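Local coordinates for protein putative S-adenosyl-L-methionine-dependent Methyltransferase (Methanococcus maripaludis, PDB 3DLC) that binds S-adenosylmethionine and probably transfers its methyl group to an acceptor, as a putative class I methyltransferase whose natural substrate is not established, at residues I107-D113 against R136-S140; G142-G148 against F207-K213; N79-L83 against Q96-G100. One frame throughout, in Å; residues are numbered along the deposited sequence.

Contact 1 of 3, residues I107-D113 against R136-S140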
ATOM      1  N   ILE A 107      -3.680  10.650  12.045  1.00 11.77           N
ATOM      2  CA  ILE A 107      -4.788  11.170  11.247  0.67 11.84           C
ATOM      3  C   ILE A 107      -6.064  11.021  12.069  1.00 11.58           C
ATOM      4  O   ILE A 107      -6.231  10.043  12.806  1.00 11.45           O
ATOM      5  CB  ILE A 107      -4.871  10.424   9.877  0.67 11.08           C
ATOM      6  CG1 ILE A 107      -3.588  10.662   9.071  0.67 11.15           C
ATOM      7  CG2 ILE A 107      -6.105  10.856   9.077  0.67 13.85           C
ATOM      8  CD1 ILE A 107      -3.505   9.824   7.800  0.67 12.34           C
ATOM      9  N   GLU A 108      -6.945  12.005  11.947  1.00 12.90           N
ATOM     10  CA  GLU A 108      -8.191  11.985  12.700  1.00 13.99           C
ATOM     11  C   GLU A 108      -9.144  10.883  12.266  1.00 12.73           C
ATOM     12  O   GLU A 108      -9.057  10.310  11.182  1.00 12.05           O
ATOM     13  CB  GLU A 108      -8.915  13.343  12.663  1.00 17.33           C
ATOM     14  CG  GLU A 108      -9.498  13.770  11.345  1.00 22.38           C
ATOM     15  CD  GLU A 108     -10.155  15.156  11.437  1.00 28.40           C
ATOM     16  OE1 GLU A 108      -9.707  15.985  12.258  1.00 33.83           O
ATOM     17  OE2 GLU A 108     -11.114  15.424  10.696  1.00 30.51           O
ATOM     18  N   ASP A 109     -10.088  10.629  13.141  1.00 12.22           N
ATOM     19  CA  ASP A 109     -11.125   9.652  12.887  1.00 12.45           C
ATOM     20  C   ASP A 109     -11.930  10.014  11.631  1.00 10.68           C
ATOM     21  O   ASP A 109     -12.216  11.189  11.377  1.00 12.03           O
ATOM     22  CB  ASP A 109     -12.152   9.613  14.017  1.00 13.84           C
ATOM     23  CG  ASP A 109     -11.581   9.211  15.374  1.00 16.95           C
ATOM     24  OD1 ASP A 109     -10.419   8.801  15.511  1.00 13.62           O
ATOM     25  OD2 ASP A 109     -12.356   9.316  16.350  1.00 20.93           O
ATOM     26  N   ASN A 110     -12.297   8.991  10.859  1.00 10.55           N
ATOM     27  CA  ASN A 110     -13.274   9.148   9.764  1.00 11.25           C
ATOM     28  C   ASN A 110     -12.861  10.134   8.700  1.00 11.87           C
ATOM     29  O   ASN A 110     -13.698  10.772   8.095  1.00 16.02           O
ATOM     30  CB  ASN A 110     -14.625   9.569  10.361  1.00 11.88           C
ATOM     31  CG  ASN A 110     -15.131   8.576  11.354  1.00 13.39           C
ATOM     32  OD1 ASN A 110     -15.017   7.373  11.152  1.00 15.54           O
ATOM     33  ND2 ASN A 110     -15.732   9.064  12.443  1.00 15.63           N
ATOM     34  N   TYR A 111     -11.574  10.203   8.445  1.00 10.52           N
ATOM     35  CA  TYR A 111     -10.996  11.157   7.534  1.00 10.42           C
ATOM     36  C   TYR A 111     -10.900  10.734   6.070  1.00  8.87           C
ATOM     37  O   TYR A 111     -11.061  11.581   5.180  1.00  9.76           O
ATOM     38  CB  TYR A 111      -9.577  11.502   8.017  1.00 12.46           C
ATOM     39  CG  TYR A 111      -8.840  12.494   7.156  1.00 14.30           C
ATOM     40  CD1 TYR A 111      -9.080  13.835   7.297  1.00 18.22           C
ATOM     41  CD2 TYR A 111      -7.908  12.073   6.208  1.00 15.21           C
ATOM     42  CE1 TYR A 111      -8.419  14.770   6.499  1.00 20.62           C
ATOM     43  CE2 TYR A 111      -7.246  12.988   5.416  1.00 17.07           C
ATOM     44  CZ  TYR A 111      -7.502  14.324   5.575  1.00 17.95           C
ATOM     45  OH  TYR A 111      -6.839  15.211   4.770  1.00 22.89           O
ATOM     46  N   ALA A 112     -10.594   9.464   5.816  1.00  7.93           N
ATOM     47  CA  ALA A 112     -10.185   9.020   4.494  1.00  7.78           C
ATOM     48  C   ALA A 112     -11.331   8.474   3.654  1.00  7.24           C
ATOM     49  O   ALA A 112     -12.001   7.543   4.051  1.00  8.08           O
ATOM     50  CB  ALA A 112      -9.105   7.904   4.663  1.00  8.73           C
ATOM     51  N   ASP A 113     -11.464   9.002   2.460  1.00  7.19           N
ATOM     52  CA  ASP A 113     -12.381   8.404   1.491  1.00  7.38           C
ATOM     53  C   ASP A 113     -11.871   7.081   0.925  1.00  6.64           C
ATOM     54  O   ASP A 113     -12.644   6.203   0.570  1.00  8.16           O
ATOM     55  CB  ASP A 113     -12.628   9.401   0.351  1.00  8.05           C
ATOM     56  CG  ASP A 113     -13.331  10.658   0.832  1.00  9.94           C
ATOM     57  OD1 ASP A 113     -14.493  10.555   1.285  1.00 14.44           O
ATOM     58  OD2 ASP A 113     -12.734  11.728   0.760  1.00 11.64           O
ATOM     59  N   ARG A 136     -10.435   2.986  11.860  1.00  8.18           N
ATOM     60  CA  ARG A 136     -10.703   4.212  12.553  1.00  9.41           C
ATOM     61  C   ARG A 136     -10.630   5.434  11.632  1.00  8.81           C
ATOM     62  O   ARG A 136     -11.468   6.352  11.721  1.00  9.48           O
ATOM     63  CB  ARG A 136      -9.734   4.384  13.729  1.00  9.49           C
ATOM     64  CG  ARG A 136      -9.950   5.677  14.499  1.00  9.61           C
ATOM     65  CD  ARG A 136      -8.905   5.882  15.603  1.00 10.56           C
ATOM     66  NE  ARG A 136      -7.546   6.039  15.105  1.00 10.04           N
ATOM     67  CZ  ARG A 136      -7.076   7.135  14.514  1.00 11.05           C
ATOM     68  NH1 ARG A 136      -7.836   8.201  14.325  1.00 10.99           N
ATOM     69  NH2 ARG A 136      -5.810   7.148  14.095  1.00 11.47           N
ATOM     70  N   ILE A 137      -9.601   5.476  10.787  1.00  8.02           N
ATOM     71  CA  ILE A 137      -9.381   6.652   9.945  1.00  8.77           C
ATOM     72  C   ILE A 137     -10.226   6.654   8.662  1.00  8.64           C
ATOM     73  O   ILE A 137     -10.284   7.647   7.965  1.00 10.16           O
ATOM     74  CB  ILE A 137      -7.876   6.873   9.607  1.00  8.62           C
ATOM     75  CG1 ILE A 137      -7.303   5.737   8.750  1.00  9.51           C
ATOM     76  CG2 ILE A 137      -7.050   7.107  10.894  1.00 10.74           C
ATOM     77  CD1 ILE A 137      -6.184   6.167   7.844  1.00 10.37           C
ATOM     78  N   LEU A 138     -10.852   5.542   8.332  1.00  8.25           N
ATOM     79  CA  LEU A 138     -11.703   5.411   7.159  1.00  8.41           C
ATOM     80  C   LEU A 138     -13.041   6.123   7.401  1.00  8.83           C
ATOM     81  O   LEU A 138     -13.674   5.942   8.439  1.00 10.37           O
ATOM     82  CB  LEU A 138     -11.932   3.906   6.885  1.00  8.67           C
ATOM     83  CG  LEU A 138     -12.623   3.515   5.586  1.00  9.05           C
ATOM     84  CD1 LEU A 138     -11.844   4.035   4.365  1.00  9.55           C
ATOM     85  CD2 LEU A 138     -12.768   1.987   5.524  1.00  9.56           C
ATOM     86  N   LYS A 139     -13.451   6.912   6.417  0.57  8.62           N
ATOM     87  CA  LYS A 139     -14.726   7.596   6.447  0.57  9.34           C
ATOM     88  C   LYS A 139     -15.849   6.592   6.180  0.57 10.25           C
ATOM     89  O   LYS A 139     -15.707   5.664   5.385  0.57  9.47           O
ATOM     90  CB  LYS A 139     -14.759   8.712   5.383  0.57  9.61           C
ATOM     91  CG  LYS A 139     -15.907   9.679   5.560  0.57 10.76           C
ATOM     92  CD  LYS A 139     -15.919  10.728   4.429  0.57 12.36           C
ATOM     93  CE  LYS A 139     -14.655  11.515   4.381  0.57 14.49           C
ATOM     94  NZ  LYS A 139     -14.827  12.576   3.353  0.57 18.01           N
ATOM     95  N   SER A 140     -16.974   6.794   6.850  0.57 10.87           N
ATOM     96  CA  SER A 140     -18.166   6.009   6.565  0.57 12.67           C
ATOM     97  C   SER A 140     -18.446   6.132   5.066  0.57 11.08           C
ATOM     98  O   SER A 140     -18.521   7.229   4.511  0.57 12.04           O
ATOM     99  CB  SER A 140     -19.349   6.505   7.402  0.57 14.08           C
ATOM    100  OG  SER A 140     -20.499   5.719   7.188  0.57 19.45           O
TER
HETATM  101  O   HOH W   1     -13.499   6.142  13.656  1.00 22.50           O
HETATM  102  O   HOH W   2     -12.272  14.022   5.039  1.00 21.44           O
HETATM  103  O   HOH W   3     -13.040  14.068   2.116  1.00 24.77           O

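Contact 2 of 3, residues G142-G148 against F207-K213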
ATOM      1  N   GLY A 142     -16.359   4.879   2.947  1.00 10.70           N
ATOM      2  CA  GLY A 142     -15.021   4.759   2.391  1.00  9.69           C
ATOM      3  C   GLY A 142     -14.651   3.340   2.016  1.00 10.19           C
ATOM      4  O   GLY A 142     -15.264   2.384   2.486  1.00 11.81           O
ATOM      5  N   LYS A 143     -13.573   3.225   1.235  1.00  7.88           N
ATOM      6  CA  LYS A 143     -13.065   1.949   0.726  1.00  7.53           C
ATOM      7  C   LYS A 143     -11.571   1.809   0.977  1.00  7.09           C
ATOM      8  O   LYS A 143     -10.854   2.813   1.040  1.00  7.75           O
ATOM      9  CB  LYS A 143     -13.283   1.832  -0.801  1.00  8.17           C
ATOM     10  CG  LYS A 143     -14.727   1.957  -1.282  1.00 10.76           C
ATOM     11  CD  LYS A 143     -15.539   0.746  -0.948  1.00 11.66           C
ATOM     12  CE  LYS A 143     -16.956   0.865  -1.482  1.00 13.32           C
ATOM     13  NZ  LYS A 143     -17.740  -0.332  -1.212  1.00 13.44           N
ATOM     14  N   THR A 144     -11.112   0.563   1.078  1.00  6.74           N
ATOM     15  CA  THR A 144      -9.682   0.273   1.126  1.00  6.51           C
ATOM     16  C   THR A 144      -9.268  -0.617  -0.044  1.00  6.36           C
ATOM     17  O   THR A 144     -10.076  -1.300  -0.657  1.00  6.85           O
ATOM     18  CB  THR A 144      -9.219  -0.401   2.446  1.00  6.63           C
ATOM     19  OG1 THR A 144      -9.573  -1.793   2.482  1.00  6.25           O
ATOM     20  CG2 THR A 144      -9.804   0.263   3.661  1.00  8.11           C
ATOM     21  N   TYR A 145      -7.960  -0.624  -0.306  1.00  6.31           N
ATOM     22  CA  TYR A 145      -7.351  -1.498  -1.322  1.00  5.84           C
ATOM     23  C   TYR A 145      -5.926  -1.716  -0.825  1.00  5.77           C
ATOM     24  O   TYR A 145      -5.004  -0.981  -1.154  1.00  6.22           O
ATOM     25  CB  TYR A 145      -7.414  -0.825  -2.676  1.00  6.64           C
ATOM     26  CG  TYR A 145      -7.163  -1.726  -3.868  1.00  6.36           C
ATOM     27  CD1 TYR A 145      -8.174  -2.499  -4.418  1.00  7.88           C
ATOM     28  CD2 TYR A 145      -5.937  -1.744  -4.508  1.00  7.13           C
ATOM     29  CE1 TYR A 145      -7.977  -3.247  -5.543  1.00  8.39           C
ATOM     30  CE2 TYR A 145      -5.740  -2.493  -5.644  1.00  7.78           C
ATOM     31  CZ  TYR A 145      -6.760  -3.246  -6.161  1.00  7.67           C
ATOM     32  OH  TYR A 145      -6.519  -3.966  -7.305  1.00 10.26           O
ATOM     33  N   ILE A 146      -5.794  -2.739   0.024  1.00  5.59           N
ATOM     34  CA  ILE A 146      -4.565  -2.978   0.820  1.00  5.49           C
ATOM     35  C   ILE A 146      -4.038  -4.360   0.533  1.00  5.52           C
ATOM     36  O   ILE A 146      -4.716  -5.369   0.762  1.00  6.01           O
ATOM     37  CB  ILE A 146      -4.886  -2.826   2.329  1.00  6.70           C
ATOM     38  CG1 ILE A 146      -5.286  -1.373   2.629  1.00  6.92           C
ATOM     39  CG2 ILE A 146      -3.733  -3.323   3.186  1.00  6.86           C
ATOM     40  CD1 ILE A 146      -5.959  -1.189   3.958  1.00  8.71           C
ATOM     41  N   GLY A 147      -2.820  -4.439   0.006  1.00  5.56           N
ATOM     42  CA  GLY A 147      -2.318  -5.753  -0.385  1.00  5.84           C
ATOM     43  C   GLY A 147      -1.049  -5.633  -1.170  1.00  5.82           C
ATOM     44  O   GLY A 147      -0.154  -4.866  -0.792  1.00  6.49           O
ATOM     45  N   GLY A 148      -0.975  -6.365  -2.260  1.00  6.23           N
ATOM     46  CA  GLY A 148       0.201  -6.320  -3.127  1.00  6.62           C
ATOM     47  C   GLY A 148      -0.052  -6.952  -4.458  1.00  6.55           C
ATOM     48  O   GLY A 148      -1.042  -7.617  -4.643  1.00  7.94           O
ATOM     49  N   PHE A 207      -3.236  -9.514  -4.618  1.00  7.06           N
ATOM     50  CA  PHE A 207      -3.961  -9.840  -3.373  1.00  6.37           C
ATOM     51  C   PHE A 207      -4.361  -8.503  -2.764  1.00  6.15           C
ATOM     52  O   PHE A 207      -3.488  -7.673  -2.503  1.00  6.14           O
ATOM     53  CB  PHE A 207      -3.036 -10.582  -2.410  1.00  7.23           C
ATOM     54  CG  PHE A 207      -3.561 -10.614  -0.988  1.00  8.04           C
ATOM     55  CD1 PHE A 207      -4.564 -11.485  -0.609  1.00  9.90           C
ATOM     56  CD2 PHE A 207      -3.100  -9.744  -0.045  1.00  9.37           C
ATOM     57  CE1 PHE A 207      -5.051 -11.468   0.682  1.00 10.64           C
ATOM     58  CE2 PHE A 207      -3.594  -9.745   1.264  1.00 10.05           C
ATOM     59  CZ  PHE A 207      -4.552 -10.601   1.603  1.00  9.14           C
ATOM     60  N   TRP A 208      -5.657  -8.283  -2.500  1.00  5.96           N
ATOM     61  CA  TRP A 208      -6.108  -6.977  -2.003  1.00  5.95           C
ATOM     62  C   TRP A 208      -7.264  -7.138  -1.029  1.00  6.25           C
ATOM     63  O   TRP A 208      -8.219  -7.872  -1.277  1.00  7.20           O
ATOM     64  CB  TRP A 208      -6.517  -6.059  -3.152  1.00  6.22           C
ATOM     65  CG  TRP A 208      -5.415  -5.883  -4.166  1.00  6.85           C
ATOM     66  CD1 TRP A 208      -5.240  -6.592  -5.317  1.00  7.54           C
ATOM     67  CD2 TRP A 208      -4.311  -4.994  -4.079  1.00  6.13           C
ATOM     68  NE1 TRP A 208      -4.101  -6.180  -5.954  1.00  7.82           N
ATOM     69  CE2 TRP A 208      -3.510  -5.198  -5.214  1.00  6.99           C
ATOM     70  CE3 TRP A 208      -3.920  -4.036  -3.151  1.00  7.19           C
ATOM     71  CZ2 TRP A 208      -2.347  -4.450  -5.455  1.00  7.88           C
ATOM     72  CZ3 TRP A 208      -2.760  -3.280  -3.393  1.00  7.28           C
ATOM     73  CH2 TRP A 208      -1.999  -3.507  -4.531  1.00  8.41           C
ATOM     74  N   ILE A 209      -7.159  -6.392   0.073  1.00  5.94           N
ATOM     75  CA  ILE A 209      -8.150  -6.317   1.133  1.00  6.12           C
ATOM     76  C   ILE A 209      -8.963  -5.056   0.930  1.00  5.45           C
ATOM     77  O   ILE A 209      -8.424  -3.949   0.952  1.00  6.40           O
ATOM     78  CB  ILE A 209      -7.444  -6.309   2.496  1.00  5.82           C
ATOM     79  CG1 ILE A 209      -6.619  -7.588   2.716  1.00  7.29           C
ATOM     80  CG2 ILE A 209      -8.452  -6.080   3.619  1.00  8.18           C
ATOM     81  CD1 ILE A 209      -5.544  -7.455   3.805  1.00  7.79           C
ATOM     82  N   ILE A 210     -10.271  -5.245   0.757  1.00  5.86           N
ATOM     83  CA  ILE A 210     -11.192  -4.172   0.385  1.00  6.44           C
ATOM     84  C   ILE A 210     -12.320  -4.062   1.407  1.00  5.76           C
ATOM     85  O   ILE A 210     -13.363  -4.736   1.339  1.00  6.98           O
ATOM     86  CB  ILE A 210     -11.781  -4.441  -1.023  1.00  6.53           C
ATOM     87  CG1 ILE A 210     -10.654  -4.594  -2.041  1.00  7.73           C
ATOM     88  CG2 ILE A 210     -12.749  -3.327  -1.434  1.00  7.77           C
ATOM     89  CD1 ILE A 210     -11.072  -5.043  -3.425  1.00  9.24           C
ATOM     90  N   ILE A 211     -12.080  -3.220   2.395  1.00  6.60           N
ATOM     91  CA  ILE A 211     -13.022  -2.973   3.467  1.00  6.60           C
ATOM     92  C   ILE A 211     -13.933  -1.836   3.046  1.00  7.33           C
ATOM     93  O   ILE A 211     -13.492  -0.848   2.486  1.00  8.13           O
ATOM     94  CB  ILE A 211     -12.273  -2.596   4.754  1.00  7.30           C
ATOM     95  CG1 ILE A 211     -11.416  -3.783   5.232  1.00  8.56           C
ATOM     96  CG2 ILE A 211     -13.242  -2.133   5.850  1.00  9.41           C
ATOM     97  CD1 ILE A 211     -10.271  -3.382   6.172  1.00 10.57           C
ATOM     98  N   SER A 212     -15.208  -1.966   3.398  1.00  7.80           N
ATOM     99  CA  SER A 212     -16.184  -0.906   3.238  1.00  9.51           C
ATOM    100  C   SER A 212     -16.681  -0.503   4.592  1.00  9.69           C
ATOM    101  O   SER A 212     -17.279  -1.318   5.258  1.00 14.81           O
ATOM    102  CB  SER A 212     -17.401  -1.386   2.480  1.00 10.93           C
ATOM    103  OG  SER A 212     -17.106  -1.629   1.144  1.00 12.33           O
ATOM    104  N   LYS A 213     -16.542   0.740   5.004  1.00 10.63           N
ATOM    105  CA  LYS A 213     -17.077   1.133   6.278  1.00 10.65           C
ATOM    106  C   LYS A 213     -18.522   1.463   6.115  1.00  9.76           C
ATOM    107  O   LYS A 213     -18.915   2.342   5.359  1.00 12.14           O
ATOM    108  CB  LYS A 213     -16.328   2.328   6.870  1.00 11.11           C
ATOM    109  CG  LYS A 213     -16.938   2.745   8.213  1.00 13.46           C
ATOM    110  CD  LYS A 213     -16.304   3.931   8.939  1.00 18.87           C
ATOM    111  CE  LYS A 213     -15.237   3.517   9.852  1.00 15.44           C
ATOM    112  NZ  LYS A 213     -14.564   4.583  10.644  1.00  9.74           N
TER

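Contact 3 of 3, residues N79-L83 against Q96-G100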
ATOM      1  N   ASN A  79      10.934   8.297   3.464  1.00  8.02           N
ATOM      2  CA  ASN A  79      10.269   9.593   3.345  1.00  8.28           C
ATOM      3  C   ASN A  79      11.154  10.653   2.716  1.00  8.77           C
ATOM      4  O   ASN A  79      10.681  11.518   1.978  1.00  9.68           O
ATOM      5  CB  ASN A  79       9.656  10.019   4.674  1.00  8.29           C
ATOM      6  CG  ASN A  79       8.471   9.160   5.036  1.00  8.37           C
ATOM      7  OD1 ASN A  79       7.781   8.652   4.145  1.00  9.60           O
ATOM      8  ND2 ASN A  79       8.222   8.996   6.309  1.00  9.01           N
ATOM      9  N   GLU A  80      12.454  10.572   2.985  1.00  9.15           N
ATOM     10  CA  GLU A  80      13.399  11.516   2.370  0.53  9.33           C
ATOM     11  C   GLU A  80      13.402  11.327   0.857  1.00  9.02           C
ATOM     12  O   GLU A  80      13.397  12.303   0.084  1.00 10.17           O
ATOM     13  CB  GLU A  80      14.809  11.349   2.943  0.53 10.77           C
ATOM     14  CG  GLU A  80      14.946  11.808   4.394  0.53 12.41           C
ATOM     15  CD  GLU A  80      16.233  11.352   5.086  0.53 20.98           C
ATOM     16  OE1 GLU A  80      17.023  10.596   4.493  0.53 24.38           O
ATOM     17  OE2 GLU A  80      16.450  11.744   6.248  0.53 27.07           O
ATOM     18  N   ILE A  81      13.424  10.077   0.413  1.00  8.61           N
ATOM     19  CA  ILE A  81      13.406   9.795  -1.024  1.00  9.00           C
ATOM     20  C   ILE A  81      12.049  10.213  -1.620  1.00  8.58           C
ATOM     21  O   ILE A  81      12.001  10.764  -2.697  1.00  8.80           O
ATOM     22  CB  ILE A  81      13.695   8.325  -1.317  1.00  9.84           C
ATOM     23  CG1 ILE A  81      15.129   8.008  -0.995  1.00 12.57           C
ATOM     24  CG2 ILE A  81      13.328   8.001  -2.753  1.00 14.37           C
ATOM     25  CD1 ILE A  81      15.496   6.540  -1.205  1.00 15.85           C
ATOM     26  N   ALA A  82      10.966   9.889  -0.922  1.00  8.09           N
ATOM     27  CA  ALA A  82       9.628  10.198  -1.442  1.00  8.26           C
ATOM     28  C   ALA A  82       9.486  11.710  -1.626  1.00  8.09           C
ATOM     29  O   ALA A  82       8.913  12.177  -2.600  1.00  9.02           O
ATOM     30  CB  ALA A  82       8.537   9.646  -0.516  1.00  9.00           C
ATOM     31  N   LEU A  83       9.992  12.482  -0.663  1.00  8.33           N
ATOM     32  CA  LEU A  83       9.904  13.930  -0.763  0.52  9.58           C
ATOM     33  C   LEU A  83      10.576  14.434  -2.041  1.00  9.47           C
ATOM     34  O   LEU A  83      10.049  15.292  -2.758  1.00 10.24           O
ATOM     35  CB  LEU A  83      10.523  14.615   0.475  0.52 11.15           C
ATOM     36  CG  LEU A  83       9.721  14.512   1.780  0.52 10.73           C
ATOM     37  CD1 LEU A  83      10.558  14.779   3.029  0.52 15.40           C
ATOM     38  CD2 LEU A  83       8.511  15.439   1.752  0.52 10.68           C
ATOM     39  N   GLN A  96       1.191  14.825   0.482  1.00  7.68           N
ATOM     40  CA  GLN A  96       1.852  15.171   1.731  1.00  7.54           C
ATOM     41  C   GLN A  96       2.492  13.928   2.313  1.00  8.31           C
ATOM     42  O   GLN A  96       1.806  12.920   2.488  1.00  9.00           O
ATOM     43  CB  GLN A  96       0.836  15.704   2.745  1.00  9.36           C
ATOM     44  CG  GLN A  96       1.501  16.066   4.058  1.00 11.15           C
ATOM     45  CD  GLN A  96       0.533  16.555   5.119  1.00 15.09           C
ATOM     46  OE1 GLN A  96      -0.683  16.597   4.915  1.00 23.64           O
ATOM     47  NE2 GLN A  96       1.076  16.959   6.264  1.00 21.71           N
ATOM     48  N   ILE A  97       3.782  13.984   2.614  1.00  8.48           N
ATOM     49  CA  ILE A  97       4.474  12.867   3.236  1.00  9.41           C
ATOM     50  C   ILE A  97       4.252  12.964   4.737  1.00 10.76           C
ATOM     51  O   ILE A  97       4.433  14.018   5.336  1.00 14.33           O
ATOM     52  CB  ILE A  97       5.981  12.894   2.844  1.00 11.62           C
ATOM     53  CG1 ILE A  97       6.182  12.854   1.307  1.00 14.56           C
ATOM     54  CG2 ILE A  97       6.734  11.782   3.502  1.00 15.64           C
ATOM     55  CD1 ILE A  97       5.566  11.727   0.525  1.00 20.14           C
ATOM     56  N   VAL A  98       3.826  11.846   5.325  1.00  9.63           N
ATOM     57  CA  VAL A  98       3.560  11.762   6.761  1.00 10.25           C
ATOM     58  C   VAL A  98       4.425  10.675   7.388  1.00  9.21           C
ATOM     59  O   VAL A  98       4.378   9.511   7.016  1.00  9.63           O
ATOM     60  CB  VAL A  98       2.077  11.466   6.997  1.00 10.48           C
ATOM     61  CG1 VAL A  98       1.771  11.402   8.473  1.00 13.10           C
ATOM     62  CG2 VAL A  98       1.201  12.481   6.253  1.00 12.97           C
ATOM     63  N   GLN A  99       5.231  11.090   8.339  1.00  8.92           N
ATOM     64  CA  GLN A  99       6.090  10.182   9.081  1.00  8.81           C
ATOM     65  C   GLN A  99       5.232   9.520  10.137  1.00  8.74           C
ATOM     66  O   GLN A  99       4.689  10.195  11.018  1.00 11.10           O
ATOM     67  CB  GLN A  99       7.245  10.985   9.709  1.00  9.76           C
ATOM     68  CG  GLN A  99       8.190  10.224  10.550  1.00 12.22           C
ATOM     69  CD  GLN A  99       9.079   9.338   9.736  1.00 12.03           C
ATOM     70  OE1 GLN A  99       9.657   9.755   8.716  1.00 14.32           O
ATOM     71  NE2 GLN A  99       9.219   8.086  10.189  1.00 13.93           N
ATOM     72  N   GLY A 100       5.050   8.215  10.075  1.00  8.36           N
ATOM     73  CA  GLY A 100       4.252   7.541  11.074  1.00  8.48           C
ATOM     74  C   GLY A 100       4.031   6.091  10.733  1.00  7.51           C
ATOM     75  O   GLY A 100       4.414   5.594   9.693  1.00  8.37           O
TER

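Contact 1 of 3, residues I107-D113 against R136-S140
A112 and L138 form a parallel bridge with their CA atoms 4.7 Å apart, where the chain leaving helix 127-137 runs alongside the start of strand 112-118. I137 O accepts from A112 N at 2.8 Å, and more weakly from Y111 N; A112 O in turn takes K139 N, giving the two bonds of a single parallel bridge. The type II turn from E108 to Y111 sits at the C-terminal end of the helix, and its N110 N donates to R136 O with an N-H...O angle of 165°.

R136 bends at its third torsion (chi3 64°), which turns the guanidinium edge toward I107 O and D109. NH1 and NH2 both meet I107 O, at 2.9 and 3.2 Å, end-on, both on the one oxygen and within a few degrees of the guanidinium plane. NH1 also reaches the anti lone pair of D109 OD1 at 2.9 Å, the carboxylate turned 56° from the guanidinium, while NE pairs with E133. CG2 of I137 lies over the rim of one guanidinium face and packs against CB of I107. At the other end K139 runs side by side with D113, its NZ 2.9 Å from OD1 on the syn side but well out of the carboxylate plane, in the conformer given, and a water joins NZ to D113 OD2. N110 OD1, next to L138 O, shares the ammonium of K213 with it.

Two salt bridges thus flank one parallel bridge, and R136, with carboxylates at NH1 and NE, probably stays charged and helps tie I107 and D109 to the end of the helix.

Contact 2 of 3, residues G142-G148 against F207-K213
W208 lies between Y145 on one face of its indole and the backbone of G147 and G148 on the other. The Y145 ring and the five-membered ring make an offset stack, centroids 4.1 Å apart and planes at 15°, with Y145 CE2 3.3 Å from W208 CD2. CB of W208 stands over the tyrosine face, close to its normal, as a CH-pi contact. On the opposite indole face CA of G148 points a second CH-pi contact at the six-membered ring, its centroid 4.1 Å away, and I146 N lies at the indole edge. W208 NE1 bonds to E205 O, which, with the two covered faces, probably limits the rotation of the ring.

Beneath the rings, strands 142-146 and 207-211 run antiparallel. I146 and I209 are a hydrogen-bonded pair, as are G148 and F207; between them G147 faces W208 as a non-hydrogen-bonded pair. Its CA makes a CA-H...O contact with F207 O at 3.1 Å, and a CB built there would run into that oxygen and W208 CA.

At T144 the hydroxyl joins the ladder. With chi1 at 77°, OG1 sits between the backbone N and carbonyl carbon of its own residue, where it accepts I211 N at 178° and donates to I209 O at 2.9 Å from above its carbonyl plane, not on a lone pair. I209 O also takes I146 N, from the opposite face of its plane. Farther along, K143 NZ reaches S212 OG at 2.8 Å.

I209 and I211 pack on helix 127-137, and Y145 and I210 on helix 28-40. The contact therefore sets the antiparallel strand of the class I methyltransferase sheet beside its parallel neighbour, the threonine hydroxyl satisfying buried backbone groups and the indole held flat near R118, which binds S-adenosylmethionine.

Contact 3 of 3, residues N79-L83 against Q96-G100
Apolar packing centres on I97, whose side chain points from strand 95-99 at helix 76-88, the two segments running antiparallel with axes 9.2 Å apart. Its three carbons beyond CB divide the helix surface. CD1 meets CB of A82 at 3.8 Å, CG1 lies against CD2 of L83 at 3.5 Å in the conformer given, and CG2, placed anti to the backbone N, slides alongside the amide of N79, 3.4 Å from OD1.

The polar part is one hydrogen bond, from N79 ND2 to Q99 OE1 at 2.9 Å with an N-H...O angle of 159°. The acceptor lies in the plane of the N79 amide, but the donor stands above the Q99 carbonyl plane by 67°, and the amide planes are steeply inclined. A bend at the second torsion of Q99 (chi2 72°) carries its amide back to the helix. N79 ND2 also donates to D73 O, at the end of the neighbouring strand.

Replacing N79 by an alanine would probably leave both Q99 OE1 and D73 O without this donor and bare CG2 of I97 on that side.

This is helix-on-strand packing within a beta-alpha-beta unit of the Rossmann-like fold. The N79 amide ties the first turn of the helix to the carbonyl of D73, a residue that binds S-adenosylmethionine, so it probably helps position the strand end beside the cofactor from the second shell.

In the fold
All three contacts reach one mixed sheet, but at different depths. Contact 2 is the buried one, joining two inner strands by a backbone ladder with aromatic and aliphatic side chains on its faces. Contacts 1 and 3 are only partly buried: the former relies on charges and waters around a single backbone bridge, the latter on an isoleucine and one amide-to-amide hydrogen bond between a helix and strand 95-99, one of the sheet's two edge strands. Contacts 1 and 2 touch, because K213 reaches L138 O and N110, and strands 112-118 and 142-148 are neighbours. Contact 3 lies across the chain's centre from contact 2, about 22 Å between centres, and its G100 touches the bound S-adenosylmethionine.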